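Local coordinates for protein thiamin pyrophosphokinase (Geobacillus thermodenitrificans, PDB 3K94) that probably catalyses the transfer of a pyrophosphate group from ATP to thiamine, yielding thiamine diphosphate and AMP, at residues T142-A147 with Q192-F197; T167-P172 with N188-S193. All blocks are in the same frame, centred on the assembly; numbering follows the deposited sequence.

In the fold
Both contacts lie in the thiamine (vitamin B1) binding domain, on the same side of the chain's centre, with their own centres about 8 Å apart. Along the chain come 142-147, then 167-172, and last 188-193 and 192-197, which overlap in Q192 and S193, so one run of chain serves both. Contact 1 pairs strands 139-144 and 194-199 within a three-stranded antiparallel sheet whose other outer strand is 165-167. Contact 2 joins the loop leaving 165-167 to the chain that comes from strand 187-188, outermost in the large mixed sheet, and runs on into 194-199. The small sheet is thereby tied, at its loop, to the edge of the large one.

Contact 1 (T142-A147 with Q192-F197); sequences TVMYDA and QSSGTF
V143 and G195 form the hydrogen-bonded pair of a short antiparallel β-sheet contact that joins one edge strand of a three-stranded sheet, 139-144, to its central strand, 194-199. V143 N donates a hydrogen bond to G195 O at 2.8 Å, and G195 N returns one to V143 O at 2.9 Å. Beyond the strand end the pairing goes one step further, with Y145 N bonded to S193 O at 3.0 Å; in the other direction it runs on to the backbone of F197 with that of Y141. The same carbonyls also take part in weaker CA-H...O contacts: T142 CA lies near G195 O, and S194 CA near V143 O. Two groups are satisfied elsewhere. M144 O is taken by NH2 of R208 on strand 204-209, while the backbone of T196 pairs with T167 on the far strand.

The side chains divide between the two faces. T142, M144, S194 and T196 share the more exposed one, where M144 is a selenomethionine. Its chain bends at chi2 (-61°) and again at chi3 (-58°), which folds the end back over the neighbouring strand until CE touches S194 CB at 3.6 Å. T196 OG1 probably hydrogen-bonds T167 OG1, outside the pair. V143 and F197 are buried; V143 packs on L190, M206 and R208, and F197 on M206 and F164, with its ring edge-to-face on H136. A chi1 of 174° leaves V143 CG2 beside the backbone N, anti to the carbonyl carbon, and from there it reaches the edge of the F197 ring. The two side chains cross at about a right angle, and CG2 ends 3.5 Å from F197 CD1.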
# COMPACT_ATOMS: atom_id res chain seq x y z
N THR B 142 3.42 -21.02 9.88
CA THR B 142 2.04 -21.45 10.01
C THR B 142 1.09 -20.34 9.61
O THR B 142 1.44 -19.16 9.62
CB THR B 142 1.68 -21.86 11.46
OG1 THR B 142 1.83 -20.73 12.33
CG2 THR B 142 2.56 -23.00 11.94
N VAL B 143 -0.12 -20.74 9.25
CA VAL B 143 -1.21 -19.83 9.00
C VAL B 143 -2.40 -20.48 9.69
O VAL B 143 -2.70 -21.64 9.44
CB VAL B 143 -1.46 -19.71 7.47
CG1 VAL B 143 -2.68 -18.87 7.19
CG2 VAL B 143 -0.24 -19.14 6.77
N MSE B 144 -3.07 -19.75 10.58
CA MSE B 144 -4.17 -20.34 11.33
C MSE B 144 -5.48 -19.72 10.89
O MSE B 144 -5.53 -18.53 10.59
CB MSE B 144 -3.98 -20.12 12.84
CG MSE B 144 -2.59 -20.48 13.36
SE MSE B 144 -2.08 -22.36 13.10
CE MSE B 144 -3.54 -23.19 14.07
N TYR B 145 -6.54 -20.52 10.85
CA TYR B 145 -7.84 -19.98 10.50
C TYR B 145 -8.11 -18.73 11.32
O TYR B 145 -7.87 -18.71 12.52
CB TYR B 145 -8.96 -20.99 10.71
CG TYR B 145 -10.30 -20.33 10.52
CD1 TYR B 145 -10.78 -20.07 9.25
CD2 TYR B 145 -11.07 -19.92 11.61
CE1 TYR B 145 -11.99 -19.44 9.05
CE2 TYR B 145 -12.29 -19.29 11.42
CZ TYR B 145 -12.75 -19.06 10.14
OH TYR B 145 -13.96 -18.43 9.92
N ASP B 146 -8.59 -17.68 10.66
CA ASP B 146 -8.90 -16.43 11.35
C ASP B 146 -10.13 -15.78 10.74
O ASP B 146 -10.15 -15.44 9.56
CB ASP B 146 -7.71 -15.47 11.30
CG ASP B 146 -7.90 -14.24 12.17
OD1 ASP B 146 -9.07 -13.83 12.38
OD2 ASP B 146 -6.88 -13.69 12.64
N ALA B 147 -11.16 -15.61 11.57
CA ALA B 147 -12.43 -15.05 11.13
C ALA B 147 -12.28 -13.68 10.46
O ALA B 147 -13.07 -13.33 9.59
CB ALA B 147 -13.41 -14.98 12.30
N GLN B 192 -8.36 -25.36 5.26
CA GLN B 192 -8.35 -26.15 6.49
C GLN B 192 -8.28 -25.26 7.73
O GLN B 192 -8.24 -24.03 7.63
CB GLN B 192 -7.21 -27.16 6.47
CG GLN B 192 -7.23 -28.14 5.28
CD GLN B 192 -8.41 -29.10 5.34
OE1 GLN B 192 -9.11 -29.18 6.35
NE2 GLN B 192 -8.63 -29.84 4.25
N SER B 193 -8.28 -25.91 8.89
CA SER B 193 -8.24 -25.23 10.17
C SER B 193 -6.91 -24.49 10.30
O SER B 193 -6.79 -23.50 11.01
CB SER B 193 -8.37 -26.27 11.28
OG SER B 193 -8.84 -25.69 12.48
N SER B 194 -5.91 -25.01 9.60
CA SER B 194 -4.58 -24.43 9.67
C SER B 194 -3.80 -24.89 8.48
O SER B 194 -4.18 -25.86 7.82
CB SER B 194 -3.86 -24.89 10.95
OG SER B 194 -3.43 -26.24 10.82
N GLY B 195 -2.69 -24.21 8.20
CA GLY B 195 -1.87 -24.56 7.06
C GLY B 195 -0.47 -24.01 7.21
O GLY B 195 -0.16 -23.38 8.22
N THR B 196 0.37 -24.26 6.21
CA THR B 196 1.73 -23.73 6.21
C THR B 196 2.08 -23.13 4.85
O THR B 196 1.48 -23.47 3.82
CB THR B 196 2.75 -24.85 6.50
OG1 THR B 196 2.56 -25.91 5.57
CG2 THR B 196 2.55 -25.41 7.90
N PHE B 197 3.05 -22.22 4.86
CA PHE B 197 3.78 -21.86 3.65
C PHE B 197 5.25 -21.98 3.95
O PHE B 197 5.67 -21.76 5.07
CB PHE B 197 3.41 -20.46 3.09
CG PHE B 197 3.71 -19.29 4.02
CD1 PHE B 197 2.84 -18.96 5.04
CD2 PHE B 197 4.83 -18.49 3.81
CE1 PHE B 197 3.09 -17.86 5.88
CE2 PHE B 197 5.11 -17.38 4.64
CZ PHE B 197 4.23 -17.07 5.68

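Contact 2 (T167-P172 with N188-S193); sequences TGFKYP and NELIQS
N188 grips the backbone of Y171 through both ends of its carboxamide. OD1 accepts from Y171 N in an almost straight bond of 3.1 Å, and ND2 donates to Y171 O at 2.7 Å, on a lone pair and within 4° of the amide plane. A further bond from E189 N to OD1 helps fix the rotation of the amide. The close-packed part continues along the backbone: K170 N bonds to E189 O at 2.9 Å, and G168 O takes both I191 N and Q192 N. Here F169 is buried, with L190 CD1 over the centre of one ring face, a CH-pi contact of 4.1 Å to the ring centroid.

The outer side is looser. K170 runs fully extended past CG, and its NZ hydrogen-bonds Y171 OH (2.9 Å) within its own segment, while E189 OE1 stays 4.4 Å from K170 NZ, too far for a salt bridge. I191 and Q192 lie exposed there, although I191 CG1 still rests against K170 N. Directional amide and carbonyl bonds, backed by one buried ring, thus carry the contact in place of a salt bridge, and K170 and E189 may add a weaker attraction.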
# COMPACT_ATOMS: atom_id res chain seq x y z
N THR B 167 0.45 -25.85 2.32
CA THR B 167 -0.45 -26.91 2.78
C THR B 167 -1.70 -26.27 3.40
O THR B 167 -1.60 -25.25 4.07
CB THR B 167 0.24 -27.90 3.78
OG1 THR B 167 0.45 -27.26 5.05
CG2 THR B 167 1.59 -28.43 3.22
N GLY B 168 -2.87 -26.86 3.15
CA GLY B 168 -4.11 -26.41 3.77
C GLY B 168 -4.93 -25.37 3.02
O GLY B 168 -5.95 -24.88 3.53
N PHE B 169 -4.51 -25.05 1.80
CA PHE B 169 -5.17 -24.02 1.00
C PHE B 169 -6.02 -24.59 -0.14
O PHE B 169 -5.86 -25.74 -0.54
CB PHE B 169 -4.13 -23.07 0.39
CG PHE B 169 -3.44 -22.21 1.41
CD1 PHE B 169 -2.40 -22.72 2.18
CD2 PHE B 169 -3.82 -20.89 1.60
CE1 PHE B 169 -1.76 -21.93 3.13
CE2 PHE B 169 -3.19 -20.10 2.54
CZ PHE B 169 -2.16 -20.62 3.31
N LYS B 170 -6.92 -23.74 -0.64
CA LYS B 170 -7.78 -24.06 -1.76
C LYS B 170 -6.99 -24.53 -2.98
O LYS B 170 -7.29 -25.58 -3.55
CB LYS B 170 -8.63 -22.84 -2.10
CG LYS B 170 -9.57 -23.00 -3.30
CD LYS B 170 -10.34 -21.68 -3.52
CE LYS B 170 -11.30 -21.75 -4.70
NZ LYS B 170 -12.00 -20.45 -4.93
N TYR B 171 -5.99 -23.76 -3.39
CA TYR B 171 -5.15 -24.13 -4.52
C TYR B 171 -3.81 -24.60 -3.99
O TYR B 171 -3.14 -23.87 -3.27
CB TYR B 171 -4.94 -22.94 -5.46
CG TYR B 171 -6.19 -22.15 -5.75
CD1 TYR B 171 -7.24 -22.71 -6.47
CD2 TYR B 171 -6.32 -20.83 -5.32
CE1 TYR B 171 -8.39 -21.98 -6.74
CE2 TYR B 171 -7.46 -20.10 -5.59
CZ TYR B 171 -8.50 -20.68 -6.30
OH TYR B 171 -9.65 -19.95 -6.58
N PRO B 172 -3.41 -25.81 -4.36
CA PRO B 172 -2.19 -26.36 -3.76
C PRO B 172 -0.95 -25.93 -4.54
O PRO B 172 -0.99 -25.75 -5.76
CB PRO B 172 -2.39 -27.87 -3.94
CG PRO B 172 -3.34 -28.01 -5.16
CD PRO B 172 -3.86 -26.62 -5.50
N ASN B 188 -4.93 -16.90 -2.72
CA ASN B 188 -5.32 -18.21 -2.22
C ASN B 188 -6.23 -18.05 -1.02
O ASN B 188 -6.57 -16.94 -0.62
CB ASN B 188 -4.08 -19.07 -1.91
CG ASN B 188 -4.28 -20.56 -2.23
OD1 ASN B 188 -5.35 -21.12 -1.98
ND2 ASN B 188 -3.24 -21.20 -2.77
N GLU B 189 -6.64 -19.17 -0.46
CA GLU B 189 -7.59 -19.15 0.64
C GLU B 189 -7.28 -20.32 1.54
O GLU B 189 -7.11 -21.46 1.08
CB GLU B 189 -9.01 -19.24 0.10
CG GLU B 189 -10.10 -19.10 1.14
CD GLU B 189 -11.46 -19.42 0.57
OE1 GLU B 189 -11.54 -19.64 -0.66
OE2 GLU B 189 -12.45 -19.44 1.33
N LEU B 190 -7.17 -20.06 2.84
CA LEU B 190 -6.94 -21.15 3.76
C LEU B 190 -8.25 -21.94 3.85
O LEU B 190 -9.28 -21.38 4.23
CB LEU B 190 -6.50 -20.62 5.13
CG LEU B 190 -6.13 -21.68 6.16
CD1 LEU B 190 -4.89 -22.42 5.71
CD2 LEU B 190 -5.92 -21.08 7.57
N ILE B 191 -8.22 -23.21 3.49
CA ILE B 191 -9.43 -24.01 3.54
C ILE B 191 -9.48 -24.80 4.85
O ILE B 191 -10.53 -24.91 5.49
CB ILE B 191 -9.53 -24.98 2.34
CG1 ILE B 191 -9.77 -24.20 1.05
CG2 ILE B 191 -10.69 -25.94 2.54
CD1 ILE B 191 -11.03 -23.34 1.09
N GLN B 192 -8.36 -25.36 5.26
CA GLN B 192 -8.35 -26.15 6.49
C GLN B 192 -8.28 -25.26 7.73
O GLN B 192 -8.24 -24.03 7.63
CB GLN B 192 -7.21 -27.16 6.47
CG GLN B 192 -7.23 -28.14 5.28
CD GLN B 192 -8.41 -29.10 5.34
OE1 GLN B 192 -9.11 -29.18 6.35
NE2 GLN B 192 -8.63 -29.84 4.25
N SER B 193 -8.28 -25.91 8.89
CA SER B 193 -8.24 -25.23 10.17
C SER B 193 -6.91 -24.49 10.30
O SER B 193 -6.79 -23.50 11.01
CB SER B 193 -8.37 -26.27 11.28
OG SER B 193 -8.84 -25.69 12.48